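Local coordinates for protein glutathione S-transferase (Burkholderia xenovorans, PDB 2DSA) that reductively dechlorinates polychlorinated biphenyl metabolites, using glutathione bound in a pocket of the dimeric enzyme, and probably has general glutathione transferase activity, at residues 95-98 against 99-102; 150-153 against 154-157; 104-107 against 108-112; 45-48 against 49-53. All blocks are in the same frame, centred on the assembly; numbering follows the deposited sequence.

Contact 1. Residues 95-98 against 99-102; sequences QQWL and NFIS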
loop_
_atom_site.group_PDB
_atom_site.type_symbol
_atom_site.label_atom_id
_atom_site.label_comp_id
_atom_site.label_asym_id
_atom_site.label_seq_id
_atom_site.Cartn_x
_atom_site.Cartn_y
_atom_site.Cartn_z
ATOM N N GLN A 95 -3.984 6.941 -5.388
ATOM C CA GLN A 95 -3.619 5.573 -5.009
ATOM C C GLN A 95 -2.106 5.393 -4.894
ATOM O O GLN A 95 -1.623 4.607 -4.059
ATOM C CB GLN A 95 -4.199 4.571 -6.019
ATOM C CG GLN A 95 -5.714 4.595 -5.998
ATOM C CD GLN A 95 -6.364 3.922 -7.171
ATOM O OE1 GLN A 95 -5.744 3.676 -8.219
ATOM N NE2 GLN A 95 -7.645 3.640 -7.017
ATOM N N GLN A 96 -1.384 6.096 -5.767
ATOM C CA GLN A 96 0.067 6.214 -5.679
ATOM C C GLN A 96 0.449 6.790 -4.328
ATOM O O GLN A 96 1.201 6.172 -3.595
ATOM C CB GLN A 96 0.594 7.118 -6.807
ATOM C CG GLN A 96 2.078 7.474 -6.667
ATOM C CD GLN A 96 2.503 8.568 -7.639
ATOM O OE1 GLN A 96 2.992 9.621 -7.226
ATOM N NE2 GLN A 96 2.256 8.350 -8.925
ATOM N N TRP A 97 -0.089 7.968 -3.994
ATOM C CA TRP A 97 0.208 8.594 -2.713
ATOM C C TRP A 97 -0.207 7.756 -1.517
ATOM O O TRP A 97 0.571 7.640 -0.553
ATOM C CB TRP A 97 -0.307 10.029 -2.627
ATOM C CG TRP A 97 0.677 10.986 -3.223
ATOM C CD1 TRP A 97 0.519 11.721 -4.370
ATOM C CD2 TRP A 97 2.003 11.269 -2.741
ATOM N NE1 TRP A 97 1.656 12.457 -4.611
ATOM C CE2 TRP A 97 2.582 12.196 -3.635
ATOM C CE3 TRP A 97 2.747 10.847 -1.625
ATOM C CZ2 TRP A 97 3.883 12.709 -3.457
ATOM C CZ3 TRP A 97 4.039 11.363 -1.439
ATOM C CH2 TRP A 97 4.591 12.281 -2.358
ATOM N N LEU A 98 -1.393 7.136 -1.587
ATOM C CA LEU A 98 -1.856 6.257 -0.504
ATOM C C LEU A 98 -0.930 5.047 -0.297
ATOM O O LEU A 98 -0.648 4.682 0.831
ATOM C CB LEU A 98 -3.300 5.785 -0.729
ATOM C CG LEU A 98 -4.459 6.785 -0.624
ATOM C CD1 LEU A 98 -5.772 6.087 -0.989
ATOM C CD2 LEU A 98 -4.548 7.399 0.784
ATOM N N ASN A 99 -0.482 4.419 -1.385
ATOM C CA ASN A 99 0.431 3.295 -1.250
ATOM C C ASN A 99 1.821 3.707 -0.747
ATOM O O ASN A 99 2.444 2.958 0.007
ATOM C CB ASN A 99 0.567 2.501 -2.553
ATOM C CG ASN A 99 1.123 1.123 -2.314
ATOM O OD1 ASN A 99 0.413 0.259 -1.826
ATOM N ND2 ASN A 99 2.419 0.915 -2.619
ATOM N N PHE A 100 2.294 4.875 -1.198
ATOM C CA PHE A 100 3.493 5.518 -0.666
ATOM C C PHE A 100 3.443 5.749 0.846
ATOM O O PHE A 100 4.378 5.388 1.573
ATOM C CB PHE A 100 3.772 6.848 -1.373
ATOM C CG PHE A 100 5.061 7.503 -0.936
ATOM C CD1 PHE A 100 6.250 7.262 -1.630
ATOM C CD2 PHE A 100 5.095 8.355 0.180
ATOM C CE1 PHE A 100 7.439 7.856 -1.236
ATOM C CE2 PHE A 100 6.275 8.956 0.585
ATOM C CZ PHE A 100 7.454 8.715 -0.121
ATOM N N ILE A 101 2.363 6.355 1.324
ATOM C CA ILE A 101 2.243 6.626 2.753
ATOM C C ILE A 101 2.277 5.313 3.532
ATOM O O ILE A 101 2.969 5.196 4.547
ATOM C CB ILE A 101 1.009 7.499 3.094
ATOM C CG1 ILE A 101 1.134 8.864 2.426
ATOM C CG2 ILE A 101 0.879 7.675 4.602
ATOM C CD1 ILE A 101 -0.177 9.550 2.110
ATOM N N SER A 102 1.559 4.321 3.029
ATOM C CA SER A 102 1.453 3.022 3.688
ATOM C C SER A 102 2.770 2.219 3.727
ATOM O O SER A 102 3.183 1.749 4.791
ATOM C CB SER A 102 0.355 2.198 3.010
ATOM O OG SER A 102 0.405 0.846 3.414
#
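Trp97 and Phe100 project together from one flank of their helix and meet as a T-shaped pair. The six-membered ring of Trp97 turns its edge toward the face of Phe100, with the ring centroids 5.1 Å apart and the planes at 70°. Trp97 CZ3 makes the closest approach, 3.6 Å from Phe100 CD2. Phe100 comes to this place with CG anti to its own backbone N (chi1 -175°), which swings the ring out beside the helix, where the forward-leaning Trp97 indole meets it. Large flat side chains suit the site because this flank is buried: Trp97 also meets Gln139, and Phe100 meets Val136, both of helix 119-139. Beneath the rings runs the regular i to i+4 bonding of helix 89-109, a core helix of the all-helical C-terminal domain of glutathione transferases. Phe100 N reaches Gln96 O at 2.9 Å, and Ile101 N reaches Trp97 O at 2.9 Å. Trp97 O also lies under the Ile101 side chain, 3.3 Å from CG1. Leu98 takes part chiefly through its backbone, its O accepting from Ser102 N at 3.1 Å. Its branched apolar side chain instead packs on Pro67 and Val70 of helix 66-76, so it faces the neighbouring domain. Asn99 N donates to Gln95 O at 2.9 Å, and its CB rests 3.4 Å from that same oxygen. An amide suits the dimer interface because it can donate and accept: ND2 bonds to Glu65 of the second subunit, and the side chain also touches a bound glutathione.

Contact 2. Residues 150-153 against 154-157; sequences QLSV and ADIY
Ser152 and Asp155 face each other across the first turn of helix 153-163, forming a capping box. Ser152 N donates to Asp155 OD1 at 2.9 Å in a nearly straight bond (168° at the hydrogen), using the anti lone pair of that oxygen, while Asp155 N reaches Ser152 O only weakly. A separate N-cap bond comes from Ser152 OG, set between its own N and carbonyl carbon by a chi1 of 75°, which accepts from Ala154 N at 3.3 Å. The carbonyl of Ser152 also takes a weak bond from Ile156 N, before the regular bond from Tyr157 N to Val153 O takes over at 3.0 Å. Serine and aspartate are fitting here, being short enough to bend back on the open N-H groups of a helix start.

A water enlarges the polar network. It donates to Gln150 O at 2.7 Å and to Asp155 OD1, and accepts from Ser152 OG, so the hydroxyl acts as hydrogen-bond donor to the water and acceptor from Ala154 N. Asp155 OD2 is engaged elsewhere, by Leu146 N.

The apolar contact lies just outside the box. Leu151, preceding the cap, brings CD2 to 4.3 Å from CD1 of Ile156, the fifth residue after it. This loose meeting is the hydrophobic staple that often accompanies a capping box, and the two together are known at the start of this core helix in glutathione transferases.

Three donors around Asp155, together with the positive end of the helix dipole, would probably stabilise its carboxylate as an anion and so fix where the helix begins.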
loop_
_atom_site.group_PDB
_atom_site.type_symbol
_atom_site.label_atom_id
_atom_site.label_comp_id
_atom_site.label_asym_id
_atom_site.label_seq_id
_atom_site.Cartn_x
_atom_site.Cartn_y
_atom_site.Cartn_z
ATOM N N GLN A 150 -6.598 20.753 -3.648
ATOM C CA GLN A 150 -7.700 20.037 -3.021
ATOM C C GLN A 150 -7.218 19.027 -1.984
ATOM O O GLN A 150 -6.424 18.136 -2.295
ATOM C CB GLN A 150 -8.570 19.331 -4.076
ATOM C CG GLN A 150 -9.861 18.707 -3.507
ATOM C CD GLN A 150 -10.975 19.730 -3.304
ATOM O OE1 GLN A 150 -11.282 20.508 -4.212
ATOM N NE2 GLN A 150 -11.596 19.722 -2.116
ATOM N N LEU A 151 -7.727 19.162 -0.764
ATOM C CA LEU A 151 -7.527 18.140 0.258
ATOM C C LEU A 151 -8.156 16.802 -0.159
ATOM O O LEU A 151 -9.303 16.748 -0.614
ATOM C CB LEU A 151 -8.069 18.588 1.621
ATOM C CG LEU A 151 -7.900 17.545 2.736
ATOM C CD1 LEU A 151 -7.185 18.126 3.947
ATOM C CD2 LEU A 151 -9.228 16.906 3.125
ATOM N N SER A 152 -7.391 15.731 0.011
ATOM C CA SER A 152 -7.894 14.390 -0.232
ATOM C C SER A 152 -7.646 13.452 0.972
ATOM O O SER A 152 -6.994 13.832 1.955
ATOM C CB SER A 152 -7.265 13.836 -1.504
ATOM O OG SER A 152 -5.922 13.454 -1.265
ATOM N N VAL A 153 -8.169 12.231 0.893
ATOM C CA VAL A 153 -7.886 11.214 1.910
ATOM C C VAL A 153 -6.359 10.866 2.042
ATOM O O VAL A 153 -5.938 10.323 3.054
ATOM C CB VAL A 153 -8.766 9.928 1.727
ATOM C CG1 VAL A 153 -10.236 10.210 2.039
ATOM C CG2 VAL A 153 -8.638 9.346 0.325
ATOM N N ALA A 154 -5.553 11.174 1.027
ATOM C CA ALA A 154 -4.086 10.983 1.110
ATOM C C ALA A 154 -3.447 11.930 2.123
ATOM O O ALA A 154 -2.553 11.550 2.852
ATOM C CB ALA A 154 -3.433 11.165 -0.257
ATOM N N ASP A 155 -3.939 13.164 2.162
ATOM C CA ASP A 155 -3.501 14.176 3.110
ATOM C C ASP A 155 -3.875 13.813 4.532
ATOM O O ASP A 155 -3.113 14.083 5.467
ATOM C CB ASP A 155 -4.113 15.528 2.749
ATOM C CG ASP A 155 -3.684 16.012 1.386
ATOM O OD1 ASP A 155 -4.565 16.171 0.501
ATOM O OD2 ASP A 155 -2.463 16.220 1.192
ATOM N N ILE A 156 -5.051 13.216 4.690
ATOM C CA ILE A 156 -5.521 12.757 5.994
ATOM C C ILE A 156 -4.634 11.623 6.498
ATOM O O ILE A 156 -4.213 11.625 7.645
ATOM C CB ILE A 156 -7.014 12.308 5.944
ATOM C CG1 ILE A 156 -7.917 13.506 5.650
ATOM C CG2 ILE A 156 -7.418 11.652 7.241
ATOM C CD1 ILE A 156 -9.306 13.138 5.123
ATOM N N TYR A 157 -4.338 10.664 5.622
ATOM C CA TYR A 157 -3.469 9.565 5.986
ATOM C C TYR A 157 -2.085 10.120 6.363
ATOM O O TYR A 157 -1.553 9.783 7.422
ATOM C CB TYR A 157 -3.399 8.554 4.841
ATOM C CG TYR A 157 -2.744 7.228 5.154
ATOM C CD1 TYR A 157 -2.527 6.815 6.469
ATOM C CD2 TYR A 157 -2.381 6.362 4.127
ATOM C CE1 TYR A 157 -1.939 5.594 6.748
ATOM C CE2 TYR A 157 -1.796 5.130 4.398
ATOM C CZ TYR A 157 -1.573 4.760 5.710
ATOM O OH TYR A 157 -0.999 3.556 5.995
HETATM O O HOH W 1 -4.569 16.144 -2.034
#

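Contact 3. Residues 104-107 against 108-112; sequences ELHK and SFSPL. With HPX ((2Z,4E)-2-hydroxy-6-oxo-6-phenylhexa-2,4-dienoic acid), chain F; GSH (glutathione), chain E; GSH (glutathione), chain G.
In the part of helix 89-109 that borders the ligand pockets, Leu105 O accepts from both Ser108 N, at 3.0 Å, and Phe109 N, at 3.1 Å. The helix has a wider pi-type turn at 104-106, just before this doubly used carbonyl. The Phe109 ring sets its edge against the same oxygen, CD2 being 3.3 Å from Leu105 O. One residue on, Ser110 N donates to His106 O in the carbonyl plane, which places Ser110 beside His106. A small hydroxyl suits that spot: OG faces the carboxylate of the bound HPX, 2.7 Å from OA2, with its single proton within reach of either oxygen. His106, with CG anti to its backbone N (chi1 177°), directs its ring edge to the same carboxylate and NE2 to 3.4 Å from OE1 of chain E glutathione, while Tyr157 holds ND1. The charged residues turn toward the dimer partner. Glu104 OE1 accepts from N1 of chain G glutathione at 2.6 Å and pairs with Lys107 of the second subunit, and Lys107 returns the salt bridge to Glu104 there. The helical domain thus lines the hydrophobic-substrate site beside the glutathione site, as in glutathione transferases generally.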
loop_
_atom_site.group_PDB
_atom_site.type_symbol
_atom_site.label_atom_id
_atom_site.label_comp_id
_atom_site.label_asym_id
_atom_site.label_seq_id
_atom_site.Cartn_x
_atom_site.Cartn_y
_atom_site.Cartn_z
ATOM N N GLU A 104 5.945 3.172 2.465
ATOM C CA GLU A 104 7.181 3.937 2.552
ATOM C C GLU A 104 7.279 4.777 3.820
ATOM O O GLU A 104 8.375 5.186 4.202
ATOM C CB GLU A 104 7.359 4.836 1.314
ATOM C CG GLU A 104 7.367 4.082 -0.061
ATOM C CD GLU A 104 8.486 3.046 -0.181
ATOM O OE1 GLU A 104 8.297 2.016 -0.868
ATOM O OE2 GLU A 104 9.562 3.258 0.425
ATOM N N LEU A 105 6.147 5.060 4.461
ATOM C CA LEU A 105 6.163 5.891 5.659
ATOM C C LEU A 105 5.675 5.109 6.875
ATOM O O LEU A 105 6.448 4.826 7.794
ATOM C CB LEU A 105 5.358 7.180 5.456
ATOM C CG LEU A 105 5.859 8.247 4.482
ATOM C CD1 LEU A 105 4.902 9.440 4.475
ATOM C CD2 LEU A 105 7.298 8.715 4.820
ATOM N N HIS A 106 4.398 4.732 6.845
ATOM C CA HIS A 106 3.728 4.005 7.933
ATOM C C HIS A 106 4.528 2.776 8.361
ATOM O O HIS A 106 4.814 2.610 9.538
ATOM C CB HIS A 106 2.300 3.631 7.478
ATOM C CG HIS A 106 1.511 2.811 8.459
ATOM N ND1 HIS A 106 0.137 2.682 8.368
ATOM C CD2 HIS A 106 1.885 2.063 9.528
ATOM C CE1 HIS A 106 -0.296 1.899 9.339
ATOM N NE2 HIS A 106 0.743 1.516 10.061
ATOM N N LYS A 107 4.889 1.927 7.407
ATOM C CA LYS A 107 5.573 0.673 7.712
ATOM C C LYS A 107 6.985 0.839 8.287
ATOM O O LYS A 107 7.519 -0.101 8.897
ATOM C CB LYS A 107 5.591 -0.250 6.489
ATOM C CG LYS A 107 4.273 -0.977 6.281
ATOM C CD LYS A 107 4.041 -2.017 7.364
ATOM C CE LYS A 107 2.582 -2.079 7.775
ATOM N NZ LYS A 107 2.353 -3.212 8.719
ATOM N N SER A 108 7.573 2.023 8.080
ATOM C CA SER A 108 8.873 2.372 8.637
ATOM C C SER A 108 8.753 2.944 10.047
ATOM O O SER A 108 9.677 2.817 10.841
ATOM C CB SER A 108 9.631 3.325 7.709
ATOM O OG SER A 108 10.130 2.625 6.575
ATOM N N PHE A 109 7.612 3.545 10.377
ATOM C CA PHE A 109 7.346 3.931 11.762
ATOM C C PHE A 109 7.162 2.710 12.655
ATOM O O PHE A 109 7.529 2.756 13.818
ATOM C CB PHE A 109 6.108 4.817 11.876
ATOM C CG PHE A 109 6.378 6.285 11.693
ATOM C CD1 PHE A 109 6.549 7.111 12.792
ATOM C CD2 PHE A 109 6.432 6.847 10.418
ATOM C CE1 PHE A 109 6.780 8.467 12.631
ATOM C CE2 PHE A 109 6.666 8.202 10.240
ATOM C CZ PHE A 109 6.842 9.019 11.349
ATOM N N SER A 110 6.599 1.630 12.103
ATOM C CA SER A 110 6.207 0.422 12.863
ATOM C C SER A 110 7.249 -0.163 13.830
ATOM O O SER A 110 6.912 -0.424 14.986
ATOM C CB SER A 110 5.693 -0.682 11.929
ATOM O OG SER A 110 4.492 -0.280 11.287
ATOM N N PRO A 111 8.500 -0.397 13.356
ATOM C CA PRO A 111 9.562 -0.908 14.241
ATOM C C PRO A 111 9.945 0.055 15.369
ATOM O O PRO A 111 10.349 -0.395 16.436
ATOM C CB PRO A 111 10.746 -1.107 13.289
ATOM C CG PRO A 111 10.127 -1.179 11.913
ATOM C CD PRO A 111 8.998 -0.223 11.978
ATOM N N LEU A 112 9.806 1.360 15.137
ATOM C CA LEU A 112 10.068 2.369 16.170
ATOM C C LEU A 112 9.129 2.277 17.381
ATOM O O LEU A 112 9.518 2.637 18.493
ATOM C CB LEU A 112 10.053 3.789 15.584
ATOM C CG LEU A 112 11.044 4.106 14.462
ATOM C CD1 LEU A 112 10.951 5.561 14.036
ATOM C CD2 LEU A 112 12.479 3.757 14.857
HETATM C CB3 HPX F . -0.642 6.839 19.740
HETATM C CB4 HPX F . 0.423 7.659 19.377
HETATM C CB5 HPX F . 1.333 7.232 18.406
HETATM C CB6 HPX F . 1.164 5.990 17.801
HETATM C CB1 HPX F . 0.101 5.174 18.161
HETATM C CB2 HPX F . -0.802 5.598 19.132
HETATM C CA6 HPX F . -0.077 3.830 17.522
HETATM O OA4 HPX F . -0.724 2.974 18.108
HETATM C CA5 HPX F . 0.514 3.514 16.209
HETATM C CA4 HPX F . 1.054 2.312 16.059
HETATM C CA3 HPX F . 1.654 1.887 14.785
HETATM C CA2 HPX F . 1.911 0.598 14.531
HETATM O OA3 HPX F . 1.668 -0.381 15.395
HETATM C CA1 HPX F . 2.481 0.243 13.255
HETATM O OA2 HPX F . 2.516 -0.963 12.927
HETATM O OA1 HPX F . 2.905 1.162 12.530
HETATM N N1 GSH E . -1.387 -3.039 6.321
HETATM C CA1 GSH E . -2.206 -2.472 7.400
HETATM C C1 GSH E . -2.970 -1.268 6.920
HETATM O O11 GSH E . -2.436 -0.465 6.116
HETATM O O12 GSH E . -4.137 -1.041 7.333
HETATM C CB1 GSH E . -1.388 -2.032 8.609
HETATM C CG1 GSH E . -2.311 -1.640 9.774
HETATM C CD1 GSH E . -1.508 -1.498 11.037
HETATM O OE1 GSH E . -0.133 -1.681 10.941
HETATM N N2 GSH E . -2.146 -1.199 12.172
HETATM C CA2 GSH E . -1.508 -1.077 13.474
HETATM C C2 GSH E . -1.958 -2.146 14.418
HETATM O O2 GSH E . -3.312 -2.442 14.555
HETATM C CB2 GSH E . -1.802 0.274 14.126
HETATM S SG2 GSH E . -1.123 1.614 13.129
HETATM N N3 GSH E . -1.030 -2.780 15.106
HETATM C CA3 GSH E . -0.609 -4.124 14.738
HETATM C C3 GSH E . -1.005 -5.034 15.851
HETATM O O31 GSH E . -1.722 -4.553 16.760
HETATM O O32 GSH E . -0.641 -6.232 15.880
HETATM N N1 GSH G . 6.423 1.336 -2.585
HETATM C CA1 GSH G . 7.026 1.025 -3.864
HETATM C C1 GSH G . 6.011 0.328 -4.709
HETATM O O11 GSH G . 6.010 0.533 -5.931
HETATM O O12 GSH G . 5.178 -0.473 -4.203
HETATM C CB1 GSH G . 8.214 0.093 -3.666
HETATM C CG1 GSH G . 8.973 -0.162 -4.965
HETATM C CD1 GSH G . 10.168 -1.051 -4.708
HETATM O OE1 GSH G . 10.389 -1.582 -3.428
HETATM N N2 GSH G . 10.971 -1.321 -5.744
HETATM C CA2 GSH G . 12.237 -2.026 -5.606
HETATM C C2 GSH G . 13.371 -1.156 -6.079
HETATM O O2 GSH G . 13.258 -0.382 -7.250
HETATM C CB2 GSH G . 12.250 -3.310 -6.434
HETATM S SG2 GSH G . 11.097 -4.618 -5.922
HETATM N N3 GSH G . 14.483 -1.146 -5.352
HETATM C CA3 GSH G . 14.603 -0.314 -4.169
HETATM C C3 GSH G . 15.403 0.937 -4.390
HETATM O O31 GSH G . 15.023 2.022 -3.880
HETATM O O32 GSH G . 16.453 0.887 -5.074
HETATM O O HOH W 2 10.825 4.337 4.525
#

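Contact 4. Residues 45-48 against 49-53; sequences EVNP and AGYVP. With GSH (glutathione), chain E.
With chi1 at -178°, the Asn47 side chain extends away from its backbone N and carries the amide between Ala49 and Tyr51, whose own chi1 of 51° folds its ring back toward that amide. Asn47 ND2 donates to Tyr51 O at 2.8 Å, and OD1 accepts from Ala49 N at 3.1 Å, an Asx turn. The carbonyl of Asn47 closes a type I beta turn by accepting from Gly50 N at 2.9 Å. Asparagine suits the site because one flat amide serves donor and acceptor at once; Pro48 matches the turn's second position, and Gly50 adopts left-handed backbone angles at which a CB would strike the preceding carbonyl. Ring and amide planes stand 81° apart, and ND2 comes 3.4 Å from Tyr51 CD1. Glutathione CG1 lies 3.6 Å above one face of the Tyr51 ring. Beyond it, Val52 N and Val52 O pair with glutathione O2 and N2, each at 2.9 Å, in the strand-like grip that precedes the cis-proline, Pro53, of the thioredoxin fold. This loop joins strand 36-37 to strand 54-56, with Val46 against strand 2-5 and Pro48 on Gln135 of helix 119-139 of the second subunit.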
loop_
_atom_site.group_PDB
_atom_site.type_symbol
_atom_site.label_atom_id
_atom_site.label_comp_id
_atom_site.label_asym_id
_atom_site.label_seq_id
_atom_site.Cartn_x
_atom_site.Cartn_y
_atom_site.Cartn_z
ATOM N N GLU A 45 -11.745 -12.428 14.860
ATOM C CA GLU A 45 -12.969 -12.857 14.167
ATOM C C GLU A 45 -13.375 -11.831 13.126
ATOM O O GLU A 45 -14.065 -12.172 12.160
ATOM C CB GLU A 45 -14.138 -13.034 15.150
ATOM C CG GLU A 45 -14.006 -14.262 16.074
ATOM C CD GLU A 45 -15.092 -14.317 17.152
ATOM O OE1 GLU A 45 -14.871 -14.975 18.205
ATOM O OE2 GLU A 45 -16.160 -13.690 16.954
ATOM N N VAL A 46 -12.955 -10.578 13.339
ATOM C CA VAL A 46 -13.316 -9.446 12.477
ATOM C C VAL A 46 -12.206 -9.218 11.429
ATOM O O VAL A 46 -12.472 -9.248 10.228
ATOM C CB VAL A 46 -13.591 -8.164 13.304
ATOM C CG1 VAL A 46 -13.853 -6.980 12.390
ATOM C CG2 VAL A 46 -14.813 -8.355 14.293
ATOM N N ASN A 47 -10.972 -8.993 11.891
ATOM C CA ASN A 47 -9.805 -8.958 10.998
ATOM C C ASN A 47 -8.840 -10.088 11.338
ATOM O O ASN A 47 -8.204 -10.059 12.387
ATOM C CB ASN A 47 -9.080 -7.602 11.039
ATOM C CG ASN A 47 -7.891 -7.530 10.071
ATOM O OD1 ASN A 47 -7.664 -8.428 9.268
ATOM N ND2 ASN A 47 -7.131 -6.453 10.160
ATOM N N PRO A 48 -8.739 -11.087 10.441
ATOM C CA PRO A 48 -7.870 -12.259 10.611
ATOM C C PRO A 48 -6.405 -11.898 10.884
ATOM O O PRO A 48 -5.717 -12.668 11.556
ATOM C CB PRO A 48 -7.986 -12.991 9.271
ATOM C CG PRO A 48 -9.269 -12.516 8.672
ATOM C CD PRO A 48 -9.477 -11.119 9.164
ATOM N N ALA A 49 -5.952 -10.743 10.377
ATOM C CA ALA A 49 -4.567 -10.262 10.587
ATOM C C ALA A 49 -4.367 -9.579 11.938
ATOM O O ALA A 49 -3.225 -9.414 12.394
ATOM C CB ALA A 49 -4.128 -9.332 9.452
ATOM N N GLY A 50 -5.472 -9.168 12.568
ATOM C CA GLY A 50 -5.436 -8.700 13.945
ATOM C C GLY A 50 -5.199 -7.221 14.128
ATOM O O GLY A 50 -5.115 -6.751 15.251
ATOM N N TYR A 51 -5.092 -6.470 13.034
ATOM C CA TYR A 51 -4.774 -5.057 13.157
ATOM C C TYR A 51 -5.944 -4.109 12.825
ATOM O O TYR A 51 -6.922 -4.511 12.197
ATOM C CB TYR A 51 -3.484 -4.704 12.394
ATOM C CG TYR A 51 -3.384 -5.152 10.958
ATOM C CD1 TYR A 51 -4.277 -4.694 9.987
ATOM C CD2 TYR A 51 -2.351 -6.003 10.555
ATOM C CE1 TYR A 51 -4.161 -5.107 8.643
ATOM C CE2 TYR A 51 -2.220 -6.402 9.225
ATOM C CZ TYR A 51 -3.126 -5.952 8.273
ATOM O OH TYR A 51 -2.984 -6.367 6.963
ATOM N N VAL A 52 -5.863 -2.874 13.304
ATOM C CA VAL A 52 -6.822 -1.834 12.915
ATOM C C VAL A 52 -6.169 -1.047 11.786
ATOM O O VAL A 52 -4.952 -1.145 11.632
ATOM C CB VAL A 52 -7.249 -0.919 14.112
ATOM C CG1 VAL A 52 -8.088 -1.721 15.135
ATOM C CG2 VAL A 52 -6.048 -0.256 14.773
ATOM N N PRO A 53 -6.964 -0.325 10.962
ATOM C CA PRO A 53 -8.448 -0.233 10.963
ATOM C C PRO A 53 -9.162 -1.410 10.288
ATOM O O PRO A 53 -8.553 -2.154 9.513
ATOM C CB PRO A 53 -8.718 1.036 10.146
ATOM C CG PRO A 53 -7.608 1.069 9.161
ATOM C CD PRO A 53 -6.379 0.508 9.891
HETATM N N1 GSH E . -1.387 -3.039 6.321
HETATM C CA1 GSH E . -2.206 -2.472 7.400
HETATM C C1 GSH E . -2.970 -1.268 6.920
HETATM O O11 GSH E . -2.436 -0.465 6.116
HETATM O O12 GSH E . -4.137 -1.041 7.333
HETATM C CB1 GSH E . -1.388 -2.032 8.609
HETATM C CG1 GSH E . -2.311 -1.640 9.774
HETATM C CD1 GSH E . -1.508 -1.498 11.037
HETATM O OE1 GSH E . -0.133 -1.681 10.941
HETATM N N2 GSH E . -2.146 -1.199 12.172
HETATM C CA2 GSH E . -1.508 -1.077 13.474
HETATM C C2 GSH E . -1.958 -2.146 14.418
HETATM O O2 GSH E . -3.312 -2.442 14.555
HETATM C CB2 GSH E . -1.802 0.274 14.126
HETATM S SG2 GSH E . -1.123 1.614 13.129
HETATM N N3 GSH E . -1.030 -2.780 15.106
HETATM C CA3 GSH E . -0.609 -4.124 14.738
HETATM C C3 GSH E . -1.005 -5.034 15.851
HETATM O O31 GSH E . -1.722 -4.553 16.760
HETATM O O32 GSH E . -0.641 -6.232 15.880
#

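How the contacts relate
Contacts 1 and 3 share helix 89-109. Ile101 O to His106 N, 2.7 Å, is a probable hydrogen bond that spans the wider turn between them. Contact 2 packs alongside contact 1, with Ile101 CD1 3.2 Å from Ala154 O, and it reaches contact 3 through Tyr157 OH and His106 ND1, 2.8 Å apart, so a helix whose start is capped probably helps to position a pocket residue, His106. Contact 4, in the thioredoxin-like domain, lies about 19 Å from contact 3 between centres and about 6 Å between nearest atoms. The two meet the same chain E glutathione from different domains, while contacts 1, 3 and 4 all touch the second subunit.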